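Local coordinates for putative immunoglobulin-blocking virulence protein (Mycoplasma mycoides subsp. capri, PDB 7ADK) that probably binds host antibodies for immune evasion, working with a partner lipoprotein whose chain is bound to it in this assembly, at residues T550-A555 / Y605-D610; S619-R624 / E656-N661; T639-Y644 / L662-T667; E673-H678 / F708-S713. All blocks are in the same frame, centred on the assembly; numbering follows the deposited sequence.

Contact 1. Residues T550-A555 / Y605-D610; sequences TFNTLA and YPTGLD
Leu554 and Gly608 lie on adjacent parallel strands, 553-555 and 608-610, whose axes diverge by only 21°. Backbone hydrogen bonds form the first group: Gly608 N gives to Asn552 O at 2.9 Å, Leu554 N to Gly608 O at 3.0 Å, and Asp610 N to Leu554 O at 2.9 Å.

A side chain extends the pairing ahead of the strands. Asn552 OD1 accepts two bonds from one residue, from Thr607 N at 2.9 Å and from Thr607 OG1 at 2.9 Å. The N-H arrives 18° from the carbonyl plane, the hydroxyl well above it. With chi1 at 64°, Thr607 OG1 sits between its own N and carbonyl carbon, close enough to the N-H for one oxygen to take both; the hydroxyl also bonds to Thr639 OG1.

Side-chain carbon contacts split by face. The apolar pairs, Leu554 CD2 with Pro606 CG at 3.6 Å and Leu554 CB with Leu609 CD2 at 4.0 Å, lie on the face covered by helix 567-579. On the other, Thr553 CG2 touches Asp610 CB at 3.9 Å, while the Asp610 carboxylate bonds to Ser612. With Asn552 bridging the skipped Thr607, the strands pair residue by residue as neighbours in the five-stranded parallel sheet.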
loop_
_atom_site.group_PDB
_atom_site.type_symbol
_atom_site.label_atom_id
_atom_site.label_comp_id
_atom_site.label_asym_id
_atom_site.label_seq_id
_atom_site.Cartn_x
_atom_site.Cartn_y
_atom_site.Cartn_z
ATOM N N THR A 550 5.355 16.210 -11.479
ATOM C CA THR A 550 4.176 17.078 -11.581
ATOM C C THR A 550 3.817 17.584 -10.191
ATOM O O THR A 550 3.607 16.796 -9.270
ATOM C CB THR A 550 2.974 16.339 -12.176
ATOM O OG1 THR A 550 3.240 16.010 -13.508
ATOM C CG2 THR A 550 1.703 17.175 -12.200
ATOM N N PHE A 551 3.719 18.900 -10.043
ATOM C CA PHE A 551 3.341 19.537 -8.795
ATOM C C PHE A 551 1.989 20.222 -8.923
ATOM O O PHE A 551 1.840 21.174 -9.679
ATOM C CB PHE A 551 4.409 20.554 -8.412
ATOM C CG PHE A 551 5.780 19.980 -8.160
ATOM C CD1 PHE A 551 6.098 19.472 -6.898
ATOM C CD2 PHE A 551 6.749 19.993 -9.171
ATOM C CE1 PHE A 551 7.389 19.000 -6.637
ATOM C CE2 PHE A 551 8.037 19.517 -8.911
ATOM C CZ PHE A 551 8.359 19.024 -7.643
ATOM N N ASN A 552 1.011 19.796 -8.134
ATOM C CA ASN A 552 -0.249 20.515 -7.964
ATOM C C ASN A 552 -0.363 21.209 -6.589
ATOM O O ASN A 552 -1.396 21.796 -6.297
ATOM C CB ASN A 552 -1.415 19.565 -8.298
ATOM C CG ASN A 552 -2.494 20.239 -9.122
ATOM O OD1 ASN A 552 -3.106 21.215 -8.726
ATOM N ND2 ASN A 552 -2.762 19.768 -10.305
ATOM N N THR A 553 0.681 21.176 -5.755
ATOM C CA THR A 553 0.714 21.757 -4.398
ATOM C C THR A 553 1.743 22.872 -4.294
ATOM O O THR A 553 2.869 22.714 -4.749
ATOM C CB THR A 553 1.024 20.700 -3.321
ATOM O OG1 THR A 553 0.024 19.732 -3.298
ATOM C CG2 THR A 553 1.093 21.236 -1.898
ATOM N N LEU A 554 1.373 23.956 -3.611
ATOM C CA LEU A 554 2.292 24.943 -3.059
ATOM C C LEU A 554 2.393 24.746 -1.541
ATOM O O LEU A 554 1.381 24.801 -0.854
ATOM C CB LEU A 554 1.796 26.358 -3.394
ATOM C CG LEU A 554 1.593 26.671 -4.875
ATOM C CD1 LEU A 554 1.205 28.131 -5.034
ATOM C CD2 LEU A 554 2.855 26.401 -5.667
ATOM N N ALA A 555 3.598 24.539 -1.011
ATOM C CA ALA A 555 3.842 24.291 0.410
ATOM C C ALA A 555 4.825 25.309 1.000
ATOM O O ALA A 555 6.013 25.255 0.721
ATOM C CB ALA A 555 4.342 22.863 0.600
ATOM N N TYR A 605 -2.929 26.110 -12.935
ATOM C CA TYR A 605 -2.132 26.533 -11.786
ATOM C C TYR A 605 -2.202 25.433 -10.721
ATOM O O TYR A 605 -3.187 24.705 -10.710
ATOM C CB TYR A 605 -2.678 27.871 -11.249
ATOM C CG TYR A 605 -4.182 27.950 -11.020
ATOM C CD1 TYR A 605 -5.031 28.186 -12.111
ATOM C CD2 TYR A 605 -4.741 27.753 -9.745
ATOM C CE1 TYR A 605 -6.424 28.189 -11.946
ATOM C CE2 TYR A 605 -6.131 27.790 -9.570
ATOM C CZ TYR A 605 -6.980 28.003 -10.670
ATOM O OH TYR A 605 -8.322 28.076 -10.495
ATOM N N PRO A 606 -1.244 25.299 -9.790
ATOM C CA PRO A 606 -1.336 24.346 -8.691
ATOM C C PRO A 606 -2.465 24.710 -7.723
ATOM O O PRO A 606 -2.420 25.711 -7.010
ATOM C CB PRO A 606 0.040 24.302 -8.040
ATOM C CG PRO A 606 0.693 25.585 -8.472
ATOM C CD PRO A 606 0.044 25.943 -9.794
ATOM N N THR A 607 -3.511 23.889 -7.732
ATOM C CA THR A 607 -4.782 24.071 -7.015
ATOM C C THR A 607 -4.753 23.625 -5.545
ATOM O O THR A 607 -5.759 23.778 -4.859
ATOM C CB THR A 607 -5.939 23.370 -7.740
ATOM O OG1 THR A 607 -5.762 21.972 -7.777
ATOM C CG2 THR A 607 -6.140 23.863 -9.159
ATOM N N GLY A 608 -3.638 23.114 -5.030
ATOM C CA GLY A 608 -3.450 22.796 -3.616
ATOM C C GLY A 608 -2.623 23.822 -2.843
ATOM O O GLY A 608 -1.618 24.312 -3.345
ATOM N N LEU A 609 -3.000 24.097 -1.589
ATOM C CA LEU A 609 -2.185 24.810 -0.601
ATOM C C LEU A 609 -1.927 23.951 0.630
ATOM O O LEU A 609 -2.855 23.477 1.268
ATOM C CB LEU A 609 -2.842 26.135 -0.184
ATOM C CG LEU A 609 -2.520 27.331 -1.086
ATOM C CD1 LEU A 609 -3.379 28.510 -0.668
ATOM C CD2 LEU A 609 -1.071 27.772 -0.959
ATOM N N ASP A 610 -0.663 23.805 1.003
ATOM C CA ASP A 610 -0.227 23.141 2.229
ATOM C C ASP A 610 0.437 24.135 3.198
ATOM O O ASP A 610 1.445 24.768 2.886
ATOM C CB ASP A 610 0.686 21.964 1.864
ATOM C CG ASP A 610 1.306 21.286 3.087
ATOM O OD1 ASP A 610 0.631 21.203 4.131
ATOM O OD2 ASP A 610 2.483 20.875 3.037
#

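Contact 2. Residues S619-R624 / E656-N661; sequences SLKGLR and ELNEAN
Glu659 reaches across to the backbone of Leu620, and this is the tight half of the contact. Leu620 N donates to Glu659 OE2 at 3.0 Å with a nearly straight N-H (164°), meeting the oxygen on its anti side and 30° out of the carboxylate plane. The acid gets there by stretching out: its CG is anti to the backbone N and the chain stays extended beyond it, which lays the methylenes along Ser619, whose CB is 3.7 Å from Glu659 CG. Next to it the Ala660 methyl points toward the other loop and sits 3.3 Å from Leu620 O; Leu620 CB closes on Ala660 CB at 4.1 Å. Tyr707 of helix 698-709 packs on both Ser619 and Glu659, and Asn703 of that helix bonds to Glu659 O.

The outer side is looser. Lys621 and Asn658 lie alongside each other, pointing the same way, with Lys621 CD 3.6 Å from Asn658 ND2 in a mere brush of surfaces, and the lysine then bends away.

Within 619-624, Ser619 OG accepts from Lys621 N at 3.3 Å in an ST turn and also bonds to Asp655. A type II beta turn, Leu620 to Leu623, overlaps it, with Gly622 at its positive-phi position and a weak closing bond. These overlapping turns shape the loop between strands 608-610 and 640-643, whose Ser619-Lys621 part packs on the loop between strands 650-652 and 676-679.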
loop_
_atom_site.group_PDB
_atom_site.type_symbol
_atom_site.label_atom_id
_atom_site.label_comp_id
_atom_site.label_asym_id
_atom_site.label_seq_id
_atom_site.Cartn_x
_atom_site.Cartn_y
_atom_site.Cartn_z
ATOM N N SER A 619 -6.628 29.584 8.364
ATOM C CA SER A 619 -7.668 30.052 7.460
ATOM C C SER A 619 -7.045 30.618 6.181
ATOM O O SER A 619 -5.838 30.828 6.116
ATOM C CB SER A 619 -8.466 31.133 8.198
ATOM O OG SER A 619 -7.666 32.220 8.609
ATOM N N LEU A 620 -7.854 30.943 5.179
ATOM C CA LEU A 620 -7.444 31.799 4.052
ATOM C C LEU A 620 -7.437 33.311 4.402
ATOM O O LEU A 620 -7.475 34.143 3.499
ATOM C CB LEU A 620 -8.306 31.476 2.814
ATOM C CG LEU A 620 -7.767 30.362 1.904
ATOM C CD1 LEU A 620 -7.520 29.054 2.625
ATOM C CD2 LEU A 620 -8.764 30.091 0.784
ATOM N N LYS A 621 -7.410 33.705 5.686
ATOM C CA LYS A 621 -7.282 35.119 6.082
ATOM C C LYS A 621 -5.969 35.696 5.543
ATOM O O LYS A 621 -4.923 35.078 5.683
ATOM C CB LYS A 621 -7.338 35.269 7.616
ATOM C CG LYS A 621 -7.419 36.735 8.074
ATOM C CD LYS A 621 -7.166 36.942 9.570
ATOM C CE LYS A 621 -5.698 37.157 9.925
ATOM N NZ LYS A 621 -5.227 38.520 9.593
ATOM N N GLY A 622 -6.015 36.893 4.971
ATOM C CA GLY A 622 -4.837 37.636 4.528
ATOM C C GLY A 622 -4.211 37.147 3.229
ATOM O O GLY A 622 -3.156 37.630 2.854
ATOM N N LEU A 623 -4.828 36.195 2.520
ATOM C CA LEU A 623 -4.338 35.600 1.273
ATOM C C LEU A 623 -5.132 36.104 0.056
ATOM O O LEU A 623 -6.362 36.068 0.045
ATOM C CB LEU A 623 -4.400 34.067 1.383
ATOM C CG LEU A 623 -3.621 33.428 2.547
ATOM C CD1 LEU A 623 -3.677 31.911 2.418
ATOM C CD2 LEU A 623 -2.154 33.839 2.573
ATOM N N ARG A 624 -4.434 36.560 -0.990
ATOM C CA ARG A 624 -5.002 37.109 -2.229
ATOM C C ARG A 624 -4.868 36.131 -3.391
ATOM O O ARG A 624 -3.790 35.593 -3.616
ATOM C CB ARG A 624 -4.333 38.450 -2.543
ATOM C CG ARG A 624 -4.600 39.490 -1.447
ATOM C CD ARG A 624 -4.043 40.869 -1.795
ATOM N NE ARG A 624 -2.571 40.911 -1.745
ATOM C CZ ARG A 624 -1.825 41.217 -0.705
ATOM N NH1 ARG A 624 -0.546 41.342 -0.819
ATOM N NH2 ARG A 624 -2.321 41.436 0.468
ATOM N N GLU A 656 -13.403 33.862 11.943
ATOM C CA GLU A 656 -14.205 33.180 10.931
ATOM C C GLU A 656 -15.135 34.118 10.173
ATOM O O GLU A 656 -15.522 33.804 9.061
ATOM C CB GLU A 656 -14.994 32.033 11.566
ATOM C CG GLU A 656 -14.067 30.984 12.176
ATOM C CD GLU A 656 -14.771 29.653 12.410
ATOM O OE1 GLU A 656 -15.501 29.528 13.412
ATOM O OE2 GLU A 656 -14.598 28.737 11.583
ATOM N N LEU A 657 -15.443 35.295 10.720
ATOM C CA LEU A 657 -16.150 36.377 10.027
ATOM C C LEU A 657 -15.370 36.884 8.800
ATOM O O LEU A 657 -15.956 37.402 7.851
ATOM C CB LEU A 657 -16.352 37.552 10.997
ATOM C CG LEU A 657 -17.307 37.310 12.176
ATOM C CD1 LEU A 657 -16.682 36.547 13.337
ATOM C CD2 LEU A 657 -17.752 38.658 12.729
ATOM N N ASN A 658 -14.047 36.726 8.828
ATOM C CA ASN A 658 -13.082 37.249 7.873
ATOM C C ASN A 658 -12.003 36.221 7.462
ATOM O O ASN A 658 -10.927 36.598 7.006
ATOM C CB ASN A 658 -12.517 38.575 8.409
ATOM C CG ASN A 658 -11.776 38.432 9.721
ATOM O OD1 ASN A 658 -12.337 38.544 10.799
ATOM N ND2 ASN A 658 -10.495 38.222 9.670
ATOM N N GLU A 659 -12.277 34.917 7.553
ATOM C CA GLU A 659 -11.608 33.971 6.658
ATOM C C GLU A 659 -12.114 34.239 5.228
ATOM O O GLU A 659 -13.323 34.325 5.003
ATOM C CB GLU A 659 -11.836 32.503 7.055
ATOM C CG GLU A 659 -11.364 31.611 5.889
ATOM C CD GLU A 659 -11.330 30.110 6.129
ATOM O OE1 GLU A 659 -12.175 29.588 6.876
ATOM O OE2 GLU A 659 -10.474 29.452 5.503
ATOM N N ALA A 660 -11.206 34.322 4.259
ATOM C CA ALA A 660 -11.585 34.514 2.878
ATOM C C ALA A 660 -12.330 33.259 2.359
ATOM O O ALA A 660 -11.828 32.134 2.412
ATOM C CB ALA A 660 -10.354 34.943 2.101
ATOM N N ASN A 661 -13.574 33.472 1.930
ATOM C CA ASN A 661 -14.668 32.498 1.888
ATOM C C ASN A 661 -14.799 31.683 0.585
ATOM O O ASN A 661 -14.605 30.467 0.576
ATOM C CB ASN A 661 -15.978 33.238 2.257
ATOM C CG ASN A 661 -16.314 34.495 1.453
ATOM O OD1 ASN A 661 -15.595 34.943 0.572
ATOM N ND2 ASN A 661 -17.434 35.103 1.706
#

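Contact 3. Residues T639-Y644 / L662-T667; sequences TELTLY and LQHLST
Thr639, just ahead of strand 640-643 of the parallel sheet, and Leu641 within it meet His664 and Ser666 of the loop that leads toward the sheet's next strand, 676-679. The strands follow one another across the sheet in chain order, a topology consistent with a solenoid resembling leucine-rich repeats, and here a loop packs against the strand from which its own excursion set out. The touching pieces run 153° apart.

No hydrogen bond joins the two segments; the contact is one of shape. The His664 ring is its centre. With CG anti to the backbone N (chi1 -170°), the imidazole is carried out to the strand, where its CE1 corner meets Thr639 O edge-on, in the ring plane, at 3.7 Å. The same carbon lies 3.7 Å from Glu640 N, which approaches obliquely. On the NE2 side Leu641 closes in: its CB is 3.4 Å from His664 NE2, and its CD2 is 4.0 Å from His664 CD2.

Each ring nitrogen lies at weak hydrogen-bonding distance of a backbone carbonyl outside the two segments, NE2 of Lys676 O and ND1 of Ile638 O. The buried ring sits between the backbone just ahead of strand 640-643 and that of strand 676-679. At the far end of strand 640-643, Tyr644 packs on Thr683 of the lipoprotein chain.

Thr639 supplies the second patch. Its hydroxyl is turned to Thr607, whereas its methyl faces the loop: Thr639 CG2 lies 3.8 Å from Thr667 N, 3.9 Å from Ser666 OG and 3.7 Å from Ser666 CA.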
loop_
_atom_site.group_PDB
_atom_site.type_symbol
_atom_site.label_atom_id
_atom_site.label_comp_id
_atom_site.label_asym_id
_atom_site.label_seq_id
_atom_site.Cartn_x
_atom_site.Cartn_y
_atom_site.Cartn_z
ATOM N N THR A 639 -8.589 23.776 -4.667
ATOM C CA THR A 639 -9.345 22.530 -4.499
ATOM C C THR A 639 -9.072 21.866 -3.162
ATOM O O THR A 639 -9.861 21.052 -2.700
ATOM C CB THR A 639 -9.087 21.533 -5.642
ATOM O OG1 THR A 639 -7.766 21.066 -5.661
ATOM C CG2 THR A 639 -9.396 22.069 -7.032
ATOM N N GLU A 640 -7.973 22.212 -2.506
ATOM C CA GLU A 640 -7.477 21.529 -1.324
ATOM C C GLU A 640 -6.671 22.471 -0.429
ATOM O O GLU A 640 -5.902 23.295 -0.923
ATOM C CB GLU A 640 -6.653 20.328 -1.778
ATOM C CG GLU A 640 -6.270 19.391 -0.646
ATOM C CD GLU A 640 -5.884 18.023 -1.204
ATOM O OE1 GLU A 640 -6.461 16.998 -0.784
ATOM O OE2 GLU A 640 -5.010 17.956 -2.091
ATOM N N LEU A 641 -6.831 22.323 0.885
ATOM C CA LEU A 641 -6.188 23.131 1.910
ATOM C C LEU A 641 -5.736 22.251 3.069
ATOM O O LEU A 641 -6.561 21.762 3.821
ATOM C CB LEU A 641 -7.193 24.195 2.379
ATOM C CG LEU A 641 -6.694 25.093 3.520
ATOM C CD1 LEU A 641 -5.552 25.993 3.069
ATOM C CD2 LEU A 641 -7.831 25.945 4.056
ATOM N N THR A 642 -4.437 22.090 3.258
ATOM C CA THR A 642 -3.886 21.411 4.434
ATOM C C THR A 642 -3.404 22.440 5.450
ATOM O O THR A 642 -2.719 23.394 5.106
ATOM C CB THR A 642 -2.785 20.407 4.078
ATOM O OG1 THR A 642 -3.193 19.546 3.045
ATOM C CG2 THR A 642 -2.439 19.537 5.277
ATOM N N LEU A 643 -3.789 22.250 6.706
ATOM C CA LEU A 643 -3.516 23.101 7.843
ATOM C C LEU A 643 -2.726 22.330 8.895
ATOM O O LEU A 643 -2.939 21.143 9.122
ATOM C CB LEU A 643 -4.851 23.603 8.407
ATOM C CG LEU A 643 -5.654 24.516 7.475
ATOM C CD1 LEU A 643 -7.018 24.813 8.064
ATOM C CD2 LEU A 643 -4.926 25.819 7.211
ATOM N N TYR A 644 -1.854 23.018 9.605
ATOM C CA TYR A 644 -1.279 22.474 10.817
ATOM C C TYR A 644 -2.329 22.313 11.916
ATOM O O TYR A 644 -3.066 23.256 12.209
ATOM C CB TYR A 644 -0.134 23.350 11.276
ATOM C CG TYR A 644 0.507 22.831 12.533
ATOM C CD1 TYR A 644 1.339 21.705 12.470
ATOM C CD2 TYR A 644 0.240 23.446 13.764
ATOM C CE1 TYR A 644 1.942 21.223 13.634
ATOM C CE2 TYR A 644 0.858 22.975 14.927
ATOM C CZ TYR A 644 1.725 21.874 14.856
ATOM O OH TYR A 644 2.390 21.456 15.949
ATOM N N LEU A 662 -15.144 32.348 -0.518
ATOM C CA LEU A 662 -15.474 31.743 -1.817
ATOM C C LEU A 662 -14.239 31.271 -2.600
ATOM O O LEU A 662 -14.356 30.774 -3.719
ATOM C CB LEU A 662 -16.268 32.759 -2.667
ATOM C CG LEU A 662 -17.565 33.325 -2.059
ATOM C CD1 LEU A 662 -18.067 34.477 -2.899
ATOM C CD2 LEU A 662 -18.652 32.282 -1.961
ATOM N N GLN A 663 -13.051 31.490 -2.041
ATOM C CA GLN A 663 -11.732 31.245 -2.626
ATOM C C GLN A 663 -11.302 29.778 -2.531
ATOM O O GLN A 663 -10.491 29.311 -3.324
ATOM C CB GLN A 663 -10.771 32.200 -1.913
ATOM C CG GLN A 663 -11.021 33.616 -2.453
ATOM C CD GLN A 663 -10.591 34.748 -1.535
ATOM O OE1 GLN A 663 -11.384 35.608 -1.189
ATOM N NE2 GLN A 663 -9.382 34.758 -1.044
ATOM N N HIS A 664 -11.905 29.021 -1.621
ATOM C CA HIS A 664 -11.797 27.575 -1.532
ATOM C C HIS A 664 -13.098 26.945 -2.057
ATOM O O HIS A 664 -14.057 26.771 -1.309
ATOM C CB HIS A 664 -11.473 27.222 -0.083
ATOM C CG HIS A 664 -11.098 25.795 0.127
ATOM N ND1 HIS A 664 -11.008 24.850 -0.877
ATOM C CD2 HIS A 664 -10.659 25.261 1.295
ATOM C CE1 HIS A 664 -10.475 23.771 -0.300
ATOM N NE2 HIS A 664 -10.292 23.974 1.002
ATOM N N LEU A 665 -13.187 26.726 -3.372
ATOM C CA LEU A 665 -14.404 26.285 -4.077
ATOM C C LEU A 665 -14.107 25.356 -5.268
ATOM O O LEU A 665 -14.824 25.350 -6.261
ATOM C CB LEU A 665 -15.281 27.490 -4.461
ATOM C CG LEU A 665 -16.757 27.129 -4.739
ATOM C CD1 LEU A 665 -17.571 27.171 -3.463
ATOM C CD2 LEU A 665 -17.388 28.097 -5.733
ATOM N N SER A 666 -13.064 24.538 -5.173
ATOM C CA SER A 666 -12.676 23.596 -6.234
ATOM C C SER A 666 -12.305 24.339 -7.531
ATOM O O SER A 666 -11.939 25.510 -7.470
ATOM C CB SER A 666 -13.748 22.505 -6.382
ATOM O OG SER A 666 -13.242 21.425 -7.111
ATOM N N THR A 667 -12.373 23.727 -8.722
ATOM C CA THR A 667 -12.311 24.518 -9.975
ATOM C C THR A 667 -13.590 25.352 -10.191
ATOM O O THR A 667 -13.507 26.482 -10.675
ATOM C CB THR A 667 -11.971 23.649 -11.203
ATOM O OG1 THR A 667 -11.666 24.468 -12.308
ATOM C CG2 THR A 667 -13.087 22.719 -11.678
#

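Contact 4. Residues E673-H678 / F708-S713; sequences EKPKIH and FEYNES
Pro675 lies over one face of the Tyr710 ring in a CH-pi contact, Pro675 CG standing 3.8 Å from the ring centroid of Tyr710 and only 15° off the normal. Tyr710 CG, anti to its carbonyl carbon (chi1 -58°), swings the phenol back over the proline. The backbone course brings Tyr710 CB to 3.3 Å from Pro675 O. The same residue also grips the strand by its backbone: Ile677 N donates to Tyr710 O at 2.9 Å, with an almost linear N-H but from well above the carbonyl plane. Lys676 CA adds a CA-H...O contact to that oxygen at 3.5 Å, while Ile677 CG1 packs on Tyr710 CB at 4.0 Å.

Strand 676-678 belongs to the last strand of the five-stranded parallel sheet within this chain, and the segment opposite is the link between helices 698-709 and 712-715, so the sheet's edge is met by a helix-to-helix corner. Asn711 occupies the N-cap position of the second helix, and its CB lies 4.2 Å from Ile677 CB.

Farther out, Lys674 CG passes Glu709 OE2 at 4.2 Å, but the charges stay apart, with Lys674 NZ 6.0 Å from Glu709 OE2. The ammonium bonds instead to the carbonyl oxygens of Asn671 and Pro672. Behind Pro675 and Ile677 stands His664, and the His678 ring is hydrogen-bonded through NE2 to Glu640 OE1 of the neighbouring strand.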
loop_
_atom_site.group_PDB
_atom_site.type_symbol
_atom_site.label_atom_id
_atom_site.label_comp_id
_atom_site.label_asym_id
_atom_site.label_seq_id
_atom_site.Cartn_x
_atom_site.Cartn_y
_atom_site.Cartn_z
ATOM N N GLU A 673 -18.101 16.521 -6.965
ATOM C CA GLU A 673 -17.101 16.458 -5.895
ATOM C C GLU A 673 -16.802 17.847 -5.314
ATOM O O GLU A 673 -16.523 18.811 -6.028
ATOM C CB GLU A 673 -15.848 15.682 -6.330
ATOM C CG GLU A 673 -14.794 16.436 -7.152
ATOM C CD GLU A 673 -15.317 17.093 -8.436
ATOM O OE1 GLU A 673 -16.248 16.556 -9.080
ATOM O OE2 GLU A 673 -14.763 18.146 -8.828
ATOM N N LYS A 674 -16.866 17.956 -3.988
ATOM C CA LYS A 674 -16.582 19.181 -3.227
ATOM C C LYS A 674 -15.076 19.288 -2.933
ATOM O O LYS A 674 -14.375 18.279 -2.998
ATOM C CB LYS A 674 -17.475 19.195 -1.964
ATOM C CG LYS A 674 -18.983 19.156 -2.280
ATOM C CD LYS A 674 -19.495 20.308 -3.153
ATOM C CE LYS A 674 -20.969 20.135 -3.541
ATOM N NZ LYS A 674 -21.167 19.211 -4.673
ATOM N N PRO A 675 -14.548 20.485 -2.628
ATOM C CA PRO A 675 -13.142 20.647 -2.280
ATOM C C PRO A 675 -12.812 20.094 -0.879
ATOM O O PRO A 675 -13.709 19.726 -0.128
ATOM C CB PRO A 675 -12.908 22.143 -2.410
ATOM C CG PRO A 675 -14.229 22.735 -2.003
ATOM C CD PRO A 675 -15.234 21.764 -2.580
ATOM N N LYS A 676 -11.532 20.021 -0.508
ATOM C CA LYS A 676 -11.046 19.356 0.716
ATOM C C LYS A 676 -10.336 20.290 1.689
ATOM O O LYS A 676 -9.603 21.192 1.298
ATOM C CB LYS A 676 -10.141 18.166 0.377
ATOM C CG LYS A 676 -10.924 16.988 -0.185
ATOM C CD LYS A 676 -10.057 15.740 -0.333
ATOM C CE LYS A 676 -10.889 14.585 -0.886
ATOM N NZ LYS A 676 -10.119 13.339 -0.982
ATOM N N ILE A 677 -10.516 20.039 2.980
ATOM C CA ILE A 677 -9.661 20.536 4.052
ATOM C C ILE A 677 -9.024 19.323 4.726
ATOM O O ILE A 677 -9.675 18.300 4.909
ATOM C CB ILE A 677 -10.411 21.463 5.033
ATOM C CG1 ILE A 677 -10.928 22.731 4.336
ATOM C CG2 ILE A 677 -9.503 21.861 6.204
ATOM C CD1 ILE A 677 -11.916 23.535 5.156
ATOM N N HIS A 678 -7.757 19.447 5.088
ATOM C CA HIS A 678 -6.948 18.438 5.777
ATOM C C HIS A 678 -6.220 19.038 6.977
ATOM O O HIS A 678 -5.942 20.230 6.999
ATOM C CB HIS A 678 -5.901 17.858 4.830
ATOM C CG HIS A 678 -6.404 16.931 3.773
ATOM N ND1 HIS A 678 -6.677 15.574 3.941
ATOM C CD2 HIS A 678 -6.518 17.245 2.462
ATOM C CE1 HIS A 678 -6.951 15.103 2.717
ATOM N NE2 HIS A 678 -6.867 16.089 1.816
ATOM N N PHE A 708 -16.590 21.722 8.591
ATOM C CA PHE A 708 -17.285 20.458 8.823
ATOM C C PHE A 708 -17.563 19.709 7.517
ATOM O O PHE A 708 -17.403 18.500 7.468
ATOM C CB PHE A 708 -18.570 20.728 9.614
ATOM C CG PHE A 708 -18.319 21.150 11.045
ATOM C CD1 PHE A 708 -17.704 20.251 11.929
ATOM C CD2 PHE A 708 -18.737 22.407 11.510
ATOM C CE1 PHE A 708 -17.466 20.619 13.259
ATOM C CE2 PHE A 708 -18.519 22.772 12.846
ATOM C CZ PHE A 708 -17.869 21.882 13.713
ATOM N N GLU A 709 -17.929 20.398 6.443
ATOM C CA GLU A 709 -18.270 19.796 5.161
ATOM C C GLU A 709 -17.039 19.241 4.429
ATOM O O GLU A 709 -17.050 18.087 3.999
ATOM C CB GLU A 709 -19.031 20.826 4.329
ATOM C CG GLU A 709 -19.629 20.259 3.048
ATOM C CD GLU A 709 -20.325 21.327 2.198
ATOM O OE1 GLU A 709 -20.533 22.456 2.662
ATOM O OE2 GLU A 709 -20.677 21.045 1.044
ATOM N N TYR A 710 -15.973 20.025 4.303
ATOM C CA TYR A 710 -14.822 19.704 3.459
ATOM C C TYR A 710 -13.774 18.827 4.154
ATOM O O TYR A 710 -12.855 18.363 3.492
ATOM C CB TYR A 710 -14.213 21.008 2.920
ATOM C CG TYR A 710 -15.115 21.926 2.098
ATOM C CD1 TYR A 710 -16.326 21.476 1.537
ATOM C CD2 TYR A 710 -14.713 23.255 1.869
ATOM C CE1 TYR A 710 -17.140 22.348 0.798
ATOM C CE2 TYR A 710 -15.524 24.135 1.127
ATOM C CZ TYR A 710 -16.749 23.682 0.599
ATOM O OH TYR A 710 -17.562 24.527 -0.087
ATOM N N ASN A 711 -13.870 18.587 5.467
ATOM C CA ASN A 711 -12.942 17.742 6.215
ATOM C C ASN A 711 -13.655 16.498 6.741
ATOM O O ASN A 711 -14.499 16.613 7.624
ATOM C CB ASN A 711 -12.329 18.558 7.348
ATOM C CG ASN A 711 -11.318 17.777 8.138
ATOM O OD1 ASN A 711 -10.153 17.702 7.819
ATOM N ND2 ASN A 711 -11.721 17.165 9.206
ATOM N N GLU A 712 -13.262 15.313 6.269
ATOM C CA GLU A 712 -13.912 14.030 6.573
ATOM C C GLU A 712 -14.108 13.794 8.071
ATOM O O GLU A 712 -15.221 13.562 8.539
ATOM C CB GLU A 712 -13.091 12.905 5.917
ATOM C CG GLU A 712 -13.655 11.478 6.068
ATOM C CD GLU A 712 -13.385 10.771 7.414
ATOM O OE1 GLU A 712 -14.200 9.901 7.797
ATOM O OE2 GLU A 712 -12.349 11.033 8.068
ATOM N N SER A 713 -13.035 13.915 8.848
ATOM C CA SER A 713 -13.029 13.491 10.249
ATOM C C SER A 713 -13.733 14.480 11.187
ATOM O O SER A 713 -13.871 14.212 12.371
ATOM C CB SER A 713 -11.611 13.164 10.700
ATOM O OG SER A 713 -10.883 12.520 9.674
#

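Overall arrangement
Followed from the N terminus, the chain first closes contact 1, where the excursion containing helix 567-579 returns to lay 608-610 beside 553-555. Contacts 2 and 3 then cross: 619-624 waits for 656-661 while 639-644, lying between them, waits for 662-667. They touch through Leu620, packed on Leu641 and His664. Contact 4 closes last, bringing the helical corner at 708-713 back to 673-678. Contacts 1, 3 and 4 share one parallel sheet: Thr607 O bonds to Thr639 N between the first two, and Leu641 O to His678 N between the last two. Contact 2, centred about 19 Å from the centre of contact 1, joins inter-strand loops beside that sheet.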